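Local coordinates for uncharacterized protein AsqI (Emericella nidulans, PDB 5YY3) that catalyses, as a zinc-containing cyclopenase, the ring contraction of 4'-methoxycyclopenin to 4'-methoxyviridicatin with loss of methyl isocyanate in aspoquinolone biosynthesis, at residues A[533-538]-A[551-557]; A[139-143]-A[180-184]. All blocks are in the same frame, centred on the assembly; numbering follows the deposited sequence.

Contact 1: A[533-538]-A[551-557]; sequences SVARKM and AVFRHGW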
ATOM      1  N   SER A 533     -37.995   4.639  -8.497  1.00 26.72           N
ATOM      2  CA  SER A 533     -38.841   4.113  -7.422  1.00 26.90           C
ATOM      3  C   SER A 533     -38.038   3.751  -6.163  1.00 30.33           C
ATOM      4  O   SER A 533     -38.593   3.631  -5.070  1.00 30.81           O
ATOM      5  CB  SER A 533     -39.592   2.886  -7.910  1.00 24.66           C
ATOM      6  OG  SER A 533     -38.682   1.827  -8.143  1.00 26.75           O
ATOM      7  N   VAL A 534     -36.733   3.580  -6.337  1.00 28.00           N
ATOM      8  CA  VAL A 534     -35.821   3.133  -5.289  1.00 27.79           C
ATOM      9  C   VAL A 534     -35.262   4.309  -4.469  1.00 25.37           C
ATOM     10  O   VAL A 534     -34.845   4.157  -3.320  1.00 24.38           O
ATOM     11  CB  VAL A 534     -34.671   2.315  -5.942  1.00 27.32           C
ATOM     12  CG1 VAL A 534     -33.454   2.195  -5.036  1.00 28.19           C
ATOM     13  CG2 VAL A 534     -35.189   0.944  -6.386  1.00 26.61           C
ATOM     14  N   ALA A 535     -35.308   5.497  -5.051  1.00 25.30           N
ATOM     15  CA  ALA A 535     -34.562   6.630  -4.529  1.00 24.19           C
ATOM     16  C   ALA A 535     -35.318   7.485  -3.518  1.00 24.88           C
ATOM     17  O   ALA A 535     -36.519   7.688  -3.626  1.00 26.76           O
ATOM     18  CB  ALA A 535     -34.098   7.503  -5.689  1.00 23.79           C
ATOM     19  N   ARG A 536     -34.573   7.997  -2.544  1.00 26.08           N
ATOM     20  CA  ARG A 536     -35.045   9.005  -1.598  1.00 24.38           C
ATOM     21  C   ARG A 536     -35.177  10.348  -2.322  1.00 25.41           C
ATOM     22  O   ARG A 536     -34.239  10.802  -2.968  1.00 25.19           O
ATOM     23  CB  ARG A 536     -34.065   9.063  -0.411  1.00 22.48           C
ATOM     24  CG  ARG A 536     -34.032  10.305   0.441  1.00 21.25           C
ATOM     25  CD  ARG A 536     -32.996  10.085   1.537  1.00 21.28           C
ATOM     26  NE  ARG A 536     -32.483  11.307   2.161  1.00 22.47           N
ATOM     27  CZ  ARG A 536     -32.655  11.591   3.447  1.00 20.93           C
ATOM     28  NH1 ARG A 536     -33.335  10.747   4.211  1.00 20.79           N
ATOM     29  NH2 ARG A 536     -32.155  12.703   3.973  1.00 22.56           N
ATOM     30  N   LYS A 537     -36.347  10.972  -2.262  1.00 27.06           N
ATOM     31  CA  LYS A 537     -36.583  12.156  -3.086  1.00 29.17           C
ATOM     32  C   LYS A 537     -36.210  13.439  -2.378  1.00 29.11           C
ATOM     33  O   LYS A 537     -37.054  14.286  -2.105  1.00 33.48           O
ATOM     34  CB  LYS A 537     -38.038  12.221  -3.541  1.00 30.94           C
ATOM     35  CG  LYS A 537     -38.236  11.620  -4.902  1.00 34.07           C
ATOM     36  CD  LYS A 537     -37.954  10.154  -4.911  1.00 30.83           C
ATOM     37  CE  LYS A 537     -38.399   9.510  -6.195  1.00 28.52           C
ATOM     38  NZ  LYS A 537     -38.613   8.052  -5.933  1.00 29.40           N
ATOM     39  N   MET A 538     -34.925  13.574  -2.089  1.00 27.80           N
ATOM     40  CA  MET A 538     -34.418  14.743  -1.414  1.00 30.63           C
ATOM     41  C   MET A 538     -33.083  15.081  -2.036  1.00 29.62           C
ATOM     42  O   MET A 538     -32.426  14.209  -2.600  1.00 30.32           O
ATOM     43  CB  MET A 538     -34.272  14.487   0.097  1.00 26.93           C
ATOM     44  CG  MET A 538     -35.526  13.911   0.751  1.00 32.15           C
ATOM     45  SD  MET A 538     -35.370  13.560   2.514  1.00 33.12           S
ATOM     46  CE  MET A 538     -36.048  15.076   3.194  1.00 35.50           C
ATOM     47  N   ALA A 551     -44.641  12.339  -2.207  1.00 50.47           N
ATOM     48  CA  ALA A 551     -43.958  11.078  -1.898  1.00 45.39           C
ATOM     49  C   ALA A 551     -42.436  11.253  -1.789  1.00 42.98           C
ATOM     50  O   ALA A 551     -41.701  11.007  -2.738  1.00 39.32           O
ATOM     51  CB  ALA A 551     -44.300  10.031  -2.951  1.00 39.23           C
ATOM     52  N   VAL A 552     -41.980  11.665  -0.611  1.00 41.43           N
ATOM     53  CA  VAL A 552     -40.588  12.016  -0.376  1.00 36.36           C
ATOM     54  C   VAL A 552     -39.682  10.778  -0.264  1.00 34.22           C
ATOM     55  O   VAL A 552     -38.499  10.836  -0.620  1.00 31.21           O
ATOM     56  CB  VAL A 552     -40.471  12.865   0.905  1.00 35.15           C
ATOM     57  CG1 VAL A 552     -39.033  13.226   1.203  1.00 36.83           C
ATOM     58  CG2 VAL A 552     -41.317  14.123   0.765  1.00 44.22           C
ATOM     59  N   PHE A 553     -40.253   9.663   0.201  1.00 31.98           N
ATOM     60  CA  PHE A 553     -39.527   8.414   0.414  1.00 27.29           C
ATOM     61  C   PHE A 553     -38.259   8.675   1.230  1.00 28.82           C
ATOM     62  O   PHE A 553     -37.147   8.330   0.816  1.00 30.11           O
ATOM     63  CB  PHE A 553     -39.239   7.735  -0.939  1.00 25.65           C
ATOM     64  CG  PHE A 553     -38.961   6.251  -0.828  1.00 26.26           C
ATOM     65  CD1 PHE A 553     -39.122   5.593   0.385  1.00 24.27           C
ATOM     66  CD2 PHE A 553     -38.660   5.493  -1.957  1.00 23.82           C
ATOM     67  CE1 PHE A 553     -38.900   4.240   0.490  1.00 23.90           C
ATOM     68  CE2 PHE A 553     -38.458   4.121  -1.861  1.00 23.87           C
ATOM     69  CZ  PHE A 553     -38.581   3.498  -0.627  1.00 26.04           C
ATOM     70  N   ARG A 554     -38.439   9.297   2.397  1.00 27.82           N
ATOM     71  CA  ARG A 554     -37.312   9.700   3.230  1.00 24.02           C
ATOM     72  C   ARG A 554     -36.423   8.507   3.560  1.00 24.50           C
ATOM     73  O   ARG A 554     -35.205   8.640   3.649  1.00 20.62           O
ATOM     74  CB  ARG A 554     -37.799  10.376   4.511  1.00 20.59           C
ATOM     75  CG  ARG A 554     -36.685  10.927   5.407  1.00 27.04           C
ATOM     76  CD  ARG A 554     -37.245  11.505   6.704  1.00 25.61           C
ATOM     77  NE  ARG A 554     -36.237  11.674   7.739  1.00 26.71           N
ATOM     78  CZ  ARG A 554     -36.481  12.220   8.928  1.00 30.12           C
ATOM     79  NH1 ARG A 554     -37.709  12.632   9.225  1.00 29.27           N
ATOM     80  NH2 ARG A 554     -35.504  12.362   9.819  1.00 26.45           N
ATOM     81  N   HIS A 555     -37.040   7.339   3.724  1.00 25.35           N
ATOM     82  CA  HIS A 555     -36.313   6.111   4.058  1.00 25.03           C
ATOM     83  C   HIS A 555     -35.919   5.294   2.822  1.00 24.48           C
ATOM     84  O   HIS A 555     -35.545   4.129   2.935  1.00 25.11           O
ATOM     85  CB  HIS A 555     -37.141   5.244   4.996  1.00 25.31           C
ATOM     86  CG  HIS A 555     -38.503   4.904   4.465  1.00 24.78           C
ATOM     87  ND1 HIS A 555     -39.408   5.870   4.072  1.00 23.53           N
ATOM     88  CD2 HIS A 555     -39.111   3.714   4.265  1.00 24.08           C
ATOM     89  CE1 HIS A 555     -40.515   5.284   3.656  1.00 23.58           C
ATOM     90  NE2 HIS A 555     -40.364   3.976   3.764  1.00 25.90           N
ATOM     91  N   GLY A 556     -35.993   5.904   1.644  1.00 22.03           N
ATOM     92  CA  GLY A 556     -35.455   5.283   0.445  1.00 22.15           C
ATOM     93  C   GLY A 556     -33.929   5.405   0.330  1.00 24.97           C
ATOM     94  O   GLY A 556     -33.241   5.879   1.245  1.00 21.41           O
ATOM     95  N   TRP A 557     -33.393   4.967  -0.800  1.00 23.15           N
ATOM     96  CA  TRP A 557     -31.955   5.021  -1.023  1.00 23.90           C
ATOM     97  C   TRP A 557     -31.506   6.429  -1.457  1.00 23.05           C
ATOM     98  O   TRP A 557     -32.117   7.032  -2.328  1.00 22.97           O
ATOM     99  CB  TRP A 557     -31.543   3.987  -2.070  1.00 25.50           C
ATOM    100  CG  TRP A 557     -30.088   3.762  -2.003  1.00 26.51           C
ATOM    101  CD1 TRP A 557     -29.144   4.170  -2.907  1.00 21.03           C
ATOM    102  CD2 TRP A 557     -29.387   3.138  -0.933  1.00 20.67           C
ATOM    103  NE1 TRP A 557     -27.895   3.795  -2.476  1.00 24.54           N
ATOM    104  CE2 TRP A 557     -28.012   3.165  -1.256  1.00 21.84           C
ATOM    105  CE3 TRP A 557     -29.784   2.539   0.276  1.00 23.01           C
ATOM    106  CZ2 TRP A 557     -27.025   2.636  -0.413  1.00 19.39           C
ATOM    107  CZ3 TRP A 557     -28.811   1.991   1.102  1.00 21.36           C
ATOM    108  CH2 TRP A 557     -27.446   2.050   0.755  1.00 23.54           C
TER
HETATM  109  O   HOH W   1     -41.111   8.278  -4.150  1.00 35.95           O
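Ala535 and Trp557 form a single beta bridge at a CA-CA distance of 4.7 Å, where Trp557 N donates to Val534 O and Arg536 N donates almost straight (176°) to Trp557 O. The two segments belong to the long loop between strands 523-528 and 571-580 of the hemocyanin ig-like region, and the second of them turns back through a type I beta turn from Phe553 to Gly556, closed by Gly556 N on Phe553 O. Further along, Lys537 N, at the centre of an inverse gamma turn, donates to Val552 O at 2.7 Å. The Arg536 side chain, with CG anti to the backbone N (chi1 159°) and extended to NE, runs alongside Arg554. Arg536 NH1 reaches Arg554 O at 2.9 Å, close to the guanidinium plane, while Met538 SD sits 3.5 Å above the centre of one face. Salt bridges from NH1 to Asp184 and from NH2 to Asp181 probably offset the charge of Arg536. Arg554 NH2 bonds Pro139 O and also pairs with Asp184, so both arginines share this one acid of helix 180-193. The Phe553 ring lies over Gly556 CA with one face and stacks with His595; its CE2 edge meets Ser533 O. Trp557 CB packs on Val534 CG1, whereas its indole extends to Leu182 and Met221. Lys537 NZ binds Ala535 O at 3.1 Å, also reaches Ser532 O, and is joined to Ala551 O by one water.

Contact 2: A[139-143]-A[180-184]; sequences PPLKN and YDLND
Pro140 brushes the Tyr180 hydroxyl with its ring, Pro140 CB to Tyr180 OH 3.7 Å, where the loop 139-143 comes up against the start of helix 180-193. At the next residue the chain enters a short 3-10 turn, 141-143, with Asn143 N bonded to Pro140 O. Leu141 makes the largest contribution of the loop. Leu141 N donates to Asp184 OD1 at 3.0 Å with an N-H...O angle of 159°, meeting that oxygen on the anti side and 28° out of the carboxylate plane. Both oxygens of Asp184 also meet arginines of 533-538 and 551-557, which would be expected to stabilise its negative charge and hold its orientation. Both segments lie in the copper-containing region of the hemocyanin family, here a zinc protein, and helix 180-193 carries the zinc ligands His186 and His190 just beyond this contact. A near-trans first torsion (chi1 172°) carries the Leu141 side chain toward the helix, bringing Leu141 CD2 across Asn183 CB at 3.7 Å; Leu141 CB also packs against Tyr180 CE1 at 4.0 Å. Asn183 ND2 donates to the carbonyls of Asp179 and Arg177, which would restrict the rotation of its amide. Lys142 comes last: its N-H approaches the rim of the Tyr180 ring, roughly in plane, and makes a weak bond to OH. Lys142 CB rests 3.5 Å from Tyr180 OH, while the rest of the chain heads off from the helix.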
ATOM      1  N   PRO A 139     -37.979  14.827  13.390  1.00 33.70           N
ATOM      2  CA  PRO A 139     -36.930  15.755  12.950  1.00 33.93           C
ATOM      3  C   PRO A 139     -35.870  15.089  12.077  1.00 35.55           C
ATOM      4  O   PRO A 139     -35.721  13.867  12.103  1.00 34.75           O
ATOM      5  CB  PRO A 139     -36.309  16.243  14.271  1.00 33.95           C
ATOM      6  CG  PRO A 139     -37.359  15.989  15.307  1.00 36.85           C
ATOM      7  CD  PRO A 139     -38.065  14.738  14.857  1.00 31.99           C
ATOM      8  N   PRO A 140     -35.153  15.894  11.293  1.00 33.03           N
ATOM      9  CA  PRO A 140     -33.931  15.434  10.629  1.00 34.80           C
ATOM     10  C   PRO A 140     -32.983  14.778  11.631  1.00 31.10           C
ATOM     11  O   PRO A 140     -32.950  15.206  12.774  1.00 33.17           O
ATOM     12  CB  PRO A 140     -33.334  16.730  10.068  1.00 30.45           C
ATOM     13  CG  PRO A 140     -34.532  17.591   9.794  1.00 37.27           C
ATOM     14  CD  PRO A 140     -35.542  17.252  10.869  1.00 31.91           C
ATOM     15  N   LEU A 141     -32.236  13.760  11.215  1.00 30.30           N
ATOM     16  CA  LEU A 141     -31.226  13.160  12.079  1.00 29.49           C
ATOM     17  C   LEU A 141     -30.266  14.224  12.588  1.00 31.40           C
ATOM     18  O   LEU A 141     -29.680  14.076  13.662  1.00 32.69           O
ATOM     19  CB  LEU A 141     -30.447  12.066  11.342  1.00 31.89           C
ATOM     20  CG  LEU A 141     -29.224  11.467  12.059  1.00 28.82           C
ATOM     21  CD1 LEU A 141     -29.669  10.696  13.261  1.00 26.16           C
ATOM     22  CD2 LEU A 141     -28.399  10.574  11.119  1.00 27.36           C
ATOM     23  N   LYS A 142     -30.123  15.307  11.821  1.00 29.96           N
ATOM     24  CA  LYS A 142     -29.199  16.365  12.177  1.00 32.91           C
ATOM     25  C   LYS A 142     -29.573  17.026  13.502  1.00 34.37           C
ATOM     26  O   LYS A 142     -28.723  17.601  14.168  1.00 36.90           O
ATOM     27  CB  LYS A 142     -29.123  17.428  11.086  1.00 30.39           C
ATOM     28  CG  LYS A 142     -27.807  18.208  11.211  1.00 39.75           C
ATOM     29  CD  LYS A 142     -27.881  19.670  10.771  1.00 45.95           C
ATOM     30  CE  LYS A 142     -26.640  20.468  11.243  1.00 40.32           C
ATOM     31  NZ  LYS A 142     -26.090  19.928  12.520  1.00 38.80           N
ATOM     32  N   ASN A 143     -30.842  16.952  13.887  1.00 34.61           N
ATOM     33  CA  ASN A 143     -31.270  17.553  15.142  1.00 36.61           C
ATOM     34  C   ASN A 143     -30.932  16.713  16.367  1.00 35.16           C
ATOM     35  O   ASN A 143     -31.043  17.203  17.488  1.00 37.13           O
ATOM     36  CB  ASN A 143     -32.783  17.834  15.133  1.00 37.80           C
ATOM     37  CG  ASN A 143     -33.166  18.989  14.226  1.00 43.68           C
ATOM     38  OD1 ASN A 143     -32.352  19.481  13.444  1.00 48.38           O
ATOM     39  ND2 ASN A 143     -34.411  19.450  14.355  1.00 53.85           N
ATOM     40  N   TYR A 180     -24.395  11.186   5.494  1.00 25.19           N
ATOM     41  CA  TYR A 180     -25.501  11.735   6.265  1.00 25.08           C
ATOM     42  C   TYR A 180     -26.840  11.208   5.774  1.00 26.21           C
ATOM     43  O   TYR A 180     -27.706  10.867   6.570  1.00 24.29           O
ATOM     44  CB  TYR A 180     -25.539  13.278   6.207  1.00 23.88           C
ATOM     45  CG  TYR A 180     -26.792  13.785   6.884  1.00 28.13           C
ATOM     46  CD1 TYR A 180     -26.886  13.801   8.277  1.00 30.31           C
ATOM     47  CD2 TYR A 180     -27.921  14.147   6.144  1.00 25.97           C
ATOM     48  CE1 TYR A 180     -28.042  14.212   8.916  1.00 27.29           C
ATOM     49  CE2 TYR A 180     -29.087  14.558   6.777  1.00 26.81           C
ATOM     50  CZ  TYR A 180     -29.134  14.581   8.168  1.00 27.64           C
ATOM     51  OH  TYR A 180     -30.268  14.986   8.818  1.00 28.86           O
ATOM     52  N   ASP A 181     -27.026  11.177   4.457  1.00 22.88           N
ATOM     53  CA  ASP A 181     -28.328  10.859   3.920  1.00 22.17           C
ATOM     54  C   ASP A 181     -28.597   9.358   3.999  1.00 21.20           C
ATOM     55  O   ASP A 181     -29.743   8.941   4.153  1.00 22.77           O
ATOM     56  CB  ASP A 181     -28.454  11.401   2.487  1.00 22.33           C
ATOM     57  CG  ASP A 181     -28.412  12.933   2.447  1.00 27.11           C
ATOM     58  OD1 ASP A 181     -29.442  13.560   2.785  1.00 27.95           O
ATOM     59  OD2 ASP A 181     -27.350  13.513   2.107  1.00 26.44           O
ATOM     60  N   LEU A 182     -27.560   8.538   3.906  1.00 19.55           N
ATOM     61  CA  LEU A 182     -27.753   7.125   4.211  1.00 20.64           C
ATOM     62  C   LEU A 182     -28.188   6.997   5.665  1.00 23.61           C
ATOM     63  O   LEU A 182     -29.118   6.266   5.989  1.00 22.44           O
ATOM     64  CB  LEU A 182     -26.481   6.316   3.967  1.00 19.20           C
ATOM     65  CG  LEU A 182     -26.471   4.872   4.463  1.00 23.08           C
ATOM     66  CD1 LEU A 182     -27.574   4.069   3.805  1.00 21.69           C
ATOM     67  CD2 LEU A 182     -25.107   4.224   4.217  1.00 20.84           C
ATOM     68  N   ASN A 183     -27.524   7.726   6.544  1.00 23.21           N
ATOM     69  CA  ASN A 183     -27.809   7.590   7.953  1.00 21.64           C
ATOM     70  C   ASN A 183     -29.162   8.168   8.320  1.00 26.00           C
ATOM     71  O   ASN A 183     -29.908   7.564   9.114  1.00 24.61           O
ATOM     72  CB  ASN A 183     -26.706   8.239   8.770  1.00 25.35           C
ATOM     73  CG  ASN A 183     -25.568   7.287   9.036  1.00 24.79           C
ATOM     74  OD1 ASN A 183     -25.614   6.513   9.991  1.00 25.35           O
ATOM     75  ND2 ASN A 183     -24.550   7.310   8.169  1.00 23.61           N
ATOM     76  N   ASP A 184     -29.511   9.311   7.737  1.00 22.71           N
ATOM     77  CA  ASP A 184     -30.833   9.855   8.017  1.00 28.41           C
ATOM     78  C   ASP A 184     -31.907   8.936   7.442  1.00 25.13           C
ATOM     79  O   ASP A 184     -32.943   8.743   8.061  1.00 29.17           O
ATOM     80  CB  ASP A 184     -31.028  11.278   7.469  1.00 24.45           C
ATOM     81  CG  ASP A 184     -32.468  11.774   7.663  1.00 25.90           C
ATOM     82  OD1 ASP A 184     -32.841  12.072   8.822  1.00 24.79           O
ATOM     83  OD2 ASP A 184     -33.236  11.822   6.668  1.00 27.93           O
TER

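Contact 2 is the more buried and joins a loop to helix 180-193 within the copper-containing region, whereas contact 1, partly buried, pairs two loop segments of the ig-like region. Their chemistry differs accordingly: backbone-to-backbone bonds dominate in 533-538 with 551-557, while in 139-143 with 180-184 backbone N-H groups are received by side-chain oxygens. The two touch directly, with centres 13 Å apart. Asp184 is the residue common to both, receiving a loop N-H in contact 2 and the arginines of contact 1, and Trp557 CZ3 packs on Leu182 CD1 at 3.6 Å. Contact 1 thus docks onto the helix bearing His186 and His190.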